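Local coordinates for encapsidation protein (Bacillus phage phi29, PDB 5HD9) that probably uses ATP hydrolysis to drive packaging of the viral genome into the prohead, as the ATPase of the phage's DNA packaging motor, at residues P35-R38 with F39-G43; Q68-P71 with D72-L75. One frame throughout, in Å; residues are numbered along the deposited sequence.

Contact 1: P35-R38 with F39-G43; sequences PINR and FIKYG
Two bends in the Arg38 chain, chi2 -57° and chi3 -64°, bring its guanidinium to the ring of Tyr42, one turn further toward the carboxyl end of helix 26-42. Tyr42 holds CG beside its own backbone N, which swings the ring toward the arginine. Tyr42 CD2 then sits 3.5 Å above the guanidinium plane, over its centre, while Arg38 NH1 approaches Tyr42 CE2 at 3.5 Å. Because the two planes are 45° apart, this is an oblique i to i+4 contact and not a flat stack. The guanidinium has a stronger partner in Glu44, with which NH2 forms a salt bridge just beyond the helix end.

On the apolar side Ile36 and Ile40 run alongside each other in the same direction off the helix, with Ile36 CG2 3.9 Å from Ile40 CD1. Branched aliphatic residues suit this place, since Ile36 also packs on Phe63 and Val66 and on Ile84 of strand 81-84. Phe39 turns its ring to the sheet, against Ile84, Lys87 and Ala89.

Five i to i+4 backbone bonds run from Pro35 O to Gly43 N. Four join the two segments, among them Tyr42 N to Arg38 O at 2.8 Å; the fifth is Gly43 N to Phe39 O, 2.7 Å. Gly43 then leaves the helix with a positive phi, which glycine adopts easily.

The final turns are thus amphipathic, with isoleucines and phenylalanine inward and arginine, lysine and tyrosine on the outer side. CD2 and CE2 of Tyr42 lie against one face of the guanidinium, while Glu44 probably offsets its charge close to the carboxyl end of the helix.

Contact 2: Q68-P71 with D72-L75; sequences QEFP and DHEL
A type I beta turn runs from Phe70 to His73, reversing the chain in the loop that leads into strand 75-78, at one edge of the sheet of this P-loop NTPase fold. Pro71 and Asp72 occupy its two central positions, and the ring of Pro71 suits the first of them by fixing phi near the -64° found here. The turn is closed by His73 N, which donates to Phe70 O across 3.2 Å.

Side chains from the two ends of the turn, Phe70 and His73, meet Leu75. Phe70 CB lies 4.1 Å from both His73 CB and Leu75 CD1, and the imidazole brings CD2 to the edge of the phenyl ring, near its plane. A large aromatic suits position 70, where it is buried against Ile36 and Ile40 of helix 26-42. Histidine can serve both sides of its place: its carbon flank faces Phe70, while ND1 hydrogen-bonds to Asp85, which also receives Glu74 N through its other carboxylate oxygen.

A water lies 3.0 Å from Pro71 O and 3.1 Å from His73 O, placed to hydrogen-bond to each, though it has more acceptors nearby than protons to give.

Contacts 1 and 2 follow one another along the chain, their centres about 13 Å apart, and meet directly through side chains. Phe70 lies against the apolar side of the helix: its CZ is 3.3 Å from Ile36 CG2, and its CD1 is 3.6 Å from Ile40 CD1. His73 extends this interface, with CE1 3.6 Å from Ile40 CG2. The turn of 68-75 is therefore anchored on the last turns of helix 26-42. That helix begins with Gly26, Lys27 and Ser28 of a probable Walker A motif, whose Gly21 lies in the loop before it. Contact 1 sits at the far, carboxyl end, whereas 68-75 also reaches back toward the start, where Glu69 hydrogen-bonds to Tyr29.

Contact 1: P35-R38 with F39-G43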
loop_
_atom_site.group_PDB
_atom_site.type_symbol
_atom_site.label_atom_id
_atom_site.label_comp_id
_atom_site.label_asym_id
_atom_site.label_seq_id
_atom_site.Cartn_x
_atom_site.Cartn_y
_atom_site.Cartn_z
ATOM N N PRO A 35 1.395 -9.079 -1.843
ATOM C CA PRO A 35 -0.031 -9.435 -1.909
ATOM C C PRO A 35 -0.358 -10.493 -2.966
ATOM O O PRO A 35 -1.281 -11.279 -2.766
ATOM C CB PRO A 35 -0.717 -8.103 -2.243
ATOM C CG PRO A 35 0.366 -7.215 -2.765
ATOM C CD PRO A 35 1.618 -7.645 -2.089
ATOM N N ILE A 36 0.383 -10.516 -4.070
ATOM C CA ILE A 36 0.180 -11.538 -5.091
ATOM C C ILE A 36 0.478 -12.917 -4.505
ATOM O O ILE A 36 -0.241 -13.878 -4.772
ATOM C CB ILE A 36 1.060 -11.288 -6.337
ATOM C CG1 ILE A 36 0.539 -10.069 -7.098
ATOM C CG2 ILE A 36 1.056 -12.503 -7.263
ATOM C CD1 ILE A 36 1.469 -9.563 -8.171
ATOM N N ASN A 37 1.531 -13.006 -3.699
ATOM C CA ASN A 37 1.878 -14.263 -3.047
ATOM C C ASN A 37 0.833 -14.671 -2.016
ATOM O O ASN A 37 0.546 -15.858 -1.861
ATOM C CB ASN A 37 3.252 -14.169 -2.377
ATOM C CG ASN A 37 4.379 -14.611 -3.289
ATOM O OD1 ASN A 37 4.441 -15.772 -3.700
ATOM N ND2 ASN A 37 5.289 -13.695 -3.592
ATOM N N ARG A 38 0.269 -13.690 -1.311
ATOM C CA ARG A 38 -0.740 -13.980 -0.298
ATOM C C ARG A 38 -1.998 -14.537 -0.961
ATOM O O ARG A 38 -2.657 -15.416 -0.404
ATOM C CB ARG A 38 -1.090 -12.735 0.528
ATOM C CG ARG A 38 0.050 -12.158 1.367
ATOM C CD ARG A 38 0.659 -13.153 2.355
ATOM N NE ARG A 38 -0.287 -13.589 3.380
ATOM C CZ ARG A 38 0.032 -14.358 4.417
ATOM N NH1 ARG A 38 1.279 -14.785 4.578
ATOM N NH2 ARG A 38 -0.894 -14.704 5.297
ATOM N N PHE A 39 -2.330 -14.041 -2.151
ATOM C CA PHE A 39 -3.508 -14.547 -2.848
ATOM C C PHE A 39 -3.281 -15.963 -3.355
ATOM O O PHE A 39 -4.131 -16.836 -3.188
ATOM C CB PHE A 39 -3.904 -13.663 -4.030
ATOM C CG PHE A 39 -5.153 -14.142 -4.718
ATOM C CD1 PHE A 39 -6.400 -13.854 -4.186
ATOM C CD2 PHE A 39 -5.083 -14.914 -5.865
ATOM C CE1 PHE A 39 -7.554 -14.311 -4.797
ATOM C CE2 PHE A 39 -6.234 -15.373 -6.481
ATOM C CZ PHE A 39 -7.469 -15.070 -5.945
ATOM N N ILE A 40 -2.133 -16.180 -3.989
ATOM C CA ILE A 40 -1.806 -17.482 -4.553
ATOM C C ILE A 40 -1.747 -18.541 -3.456
ATOM O O ILE A 40 -2.237 -19.658 -3.635
ATOM C CB ILE A 40 -0.468 -17.436 -5.323
ATOM C CG1 ILE A 40 -0.632 -16.592 -6.589
ATOM C CG2 ILE A 40 0.009 -18.844 -5.685
ATOM C CD1 ILE A 40 0.654 -16.335 -7.347
ATOM N N LYS A 41 -1.154 -18.189 -2.320
ATOM C CA LYS A 41 -1.025 -19.126 -1.206
ATOM C C LYS A 41 -2.334 -19.320 -0.443
ATOM O O LYS A 41 -2.745 -20.456 -0.192
ATOM C CB LYS A 41 0.050 -18.655 -0.222
ATOM C CG LYS A 41 1.478 -18.744 -0.726
ATOM C CD LYS A 41 2.451 -18.371 0.387
ATOM C CE LYS A 41 3.892 -18.294 -0.098
ATOM N NZ LYS A 41 4.177 -19.233 -1.218
ATOM N N TYR A 42 -2.981 -18.214 -0.079
ATOM C CA TYR A 42 -4.070 -18.247 0.899
ATOM C C TYR A 42 -5.379 -17.616 0.416
ATOM O O TYR A 42 -6.364 -17.584 1.155
ATOM C CB TYR A 42 -3.618 -17.548 2.183
ATOM C CG TYR A 42 -2.320 -18.087 2.738
ATOM C CD1 TYR A 42 -2.243 -19.379 3.238
ATOM C CD2 TYR A 42 -1.173 -17.304 2.765
ATOM C CE1 TYR A 42 -1.057 -19.879 3.746
ATOM C CE2 TYR A 42 0.015 -17.795 3.270
ATOM C CZ TYR A 42 0.067 -19.081 3.759
ATOM O OH TYR A 42 1.249 -19.571 4.265
ATOM N N GLY A 43 -5.396 -17.118 -0.816
ATOM C CA GLY A 43 -6.594 -16.508 -1.370
ATOM C C GLY A 43 -6.922 -15.159 -0.756
ATOM O O GLY A 43 -8.034 -14.649 -0.914
#

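Contact 2: Q68-P71 with D72-L75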
loop_
_atom_site.group_PDB
_atom_site.type_symbol
_atom_site.label_atom_id
_atom_site.label_comp_id
_atom_site.label_asym_id
_atom_site.label_seq_id
_atom_site.Cartn_x
_atom_site.Cartn_y
_atom_site.Cartn_z
ATOM N N GLN A 68 7.494 -11.475 -14.350
ATOM C CA GLN A 68 8.546 -12.479 -14.460
ATOM C C GLN A 68 8.656 -13.318 -13.183
ATOM O O GLN A 68 9.273 -14.380 -13.189
ATOM C CB GLN A 68 9.894 -11.818 -14.771
ATOM C CG GLN A 68 9.830 -10.675 -15.785
ATOM C CD GLN A 68 9.119 -11.052 -17.075
ATOM O OE1 GLN A 68 9.131 -12.210 -17.493
ATOM N NE2 GLN A 68 8.490 -10.069 -17.711
ATOM N N GLU A 69 8.056 -12.844 -12.095
ATOM C CA GLU A 69 8.068 -13.572 -10.824
ATOM C C GLU A 69 7.020 -14.674 -10.762
ATOM O O GLU A 69 7.138 -15.609 -9.965
ATOM C CB GLU A 69 7.836 -12.610 -9.662
ATOM C CG GLU A 69 9.009 -11.678 -9.392
ATOM C CD GLU A 69 9.745 -11.967 -8.073
ATOM O OE1 GLU A 69 9.288 -12.825 -7.287
ATOM O OE2 GLU A 69 10.788 -11.329 -7.820
ATOM N N PHE A 70 5.988 -14.547 -11.589
ATOM C CA PHE A 70 4.866 -15.477 -11.577
ATOM C C PHE A 70 4.546 -15.945 -12.993
ATOM O O PHE A 70 3.435 -15.735 -13.483
ATOM C CB PHE A 70 3.632 -14.819 -10.953
ATOM C CG PHE A 70 3.878 -14.227 -9.590
ATOM C CD1 PHE A 70 3.784 -15.009 -8.452
ATOM C CD2 PHE A 70 4.200 -12.886 -9.451
ATOM C CE1 PHE A 70 4.010 -14.465 -7.199
ATOM C CE2 PHE A 70 4.427 -12.336 -8.201
ATOM C CZ PHE A 70 4.330 -13.126 -7.073
ATOM N N PRO A 71 5.516 -16.591 -13.654
ATOM C CA PRO A 71 5.334 -16.970 -15.060
ATOM C C PRO A 71 4.203 -17.977 -15.276
ATOM O O PRO A 71 3.567 -17.954 -16.331
ATOM C CB PRO A 71 6.686 -17.587 -15.430
ATOM C CG PRO A 71 7.239 -18.079 -14.138
ATOM C CD PRO A 71 6.799 -17.076 -13.117
ATOM N N ASP A 72 3.954 -18.836 -14.291
ATOM C CA ASP A 72 2.948 -19.889 -14.420
ATOM C C ASP A 72 1.612 -19.485 -13.804
ATOM O O ASP A 72 0.775 -20.335 -13.497
ATOM C CB ASP A 72 3.451 -21.180 -13.773
ATOM C CG ASP A 72 4.728 -21.692 -14.417
ATOM O OD1 ASP A 72 4.778 -21.761 -15.664
ATOM O OD2 ASP A 72 5.685 -22.010 -13.680
ATOM N N HIS A 73 1.427 -18.183 -13.620
ATOM C CA HIS A 73 0.154 -17.636 -13.179
ATOM C C HIS A 73 -0.280 -16.567 -14.171
ATOM O O HIS A 73 0.547 -15.802 -14.667
ATOM C CB HIS A 73 0.263 -17.059 -11.766
ATOM C CG HIS A 73 0.465 -18.094 -10.706
ATOM N ND1 HIS A 73 -0.579 -18.790 -10.131
ATOM C CD2 HIS A 73 1.595 -18.555 -10.112
ATOM C CE1 HIS A 73 -0.101 -19.632 -9.234
ATOM N NE2 HIS A 73 1.209 -19.511 -9.201
ATOM N N GLU A 74 -1.573 -16.529 -14.475
ATOM C CA GLU A 74 -2.100 -15.541 -15.406
ATOM C C GLU A 74 -2.536 -14.300 -14.633
ATOM O O GLU A 74 -3.515 -14.326 -13.885
ATOM C CB GLU A 74 -3.263 -16.126 -16.217
ATOM C CG GLU A 74 -3.406 -15.555 -17.627
ATOM C CD GLU A 74 -2.134 -15.691 -18.452
ATOM O OE1 GLU A 74 -1.375 -16.660 -18.227
ATOM O OE2 GLU A 74 -1.885 -14.823 -19.316
ATOM N N LEU A 75 -1.784 -13.220 -14.814
ATOM C CA LEU A 75 -2.036 -11.962 -14.124
ATOM C C LEU A 75 -2.722 -10.982 -15.068
ATOM O O LEU A 75 -2.147 -10.580 -16.079
ATOM C CB LEU A 75 -0.727 -11.374 -13.596
ATOM C CG LEU A 75 0.161 -12.354 -12.825
ATOM C CD1 LEU A 75 1.487 -11.707 -12.465
ATOM C CD2 LEU A 75 -0.547 -12.867 -11.576
HETATM O O HOH W 1 1.877 -15.821 -17.499
#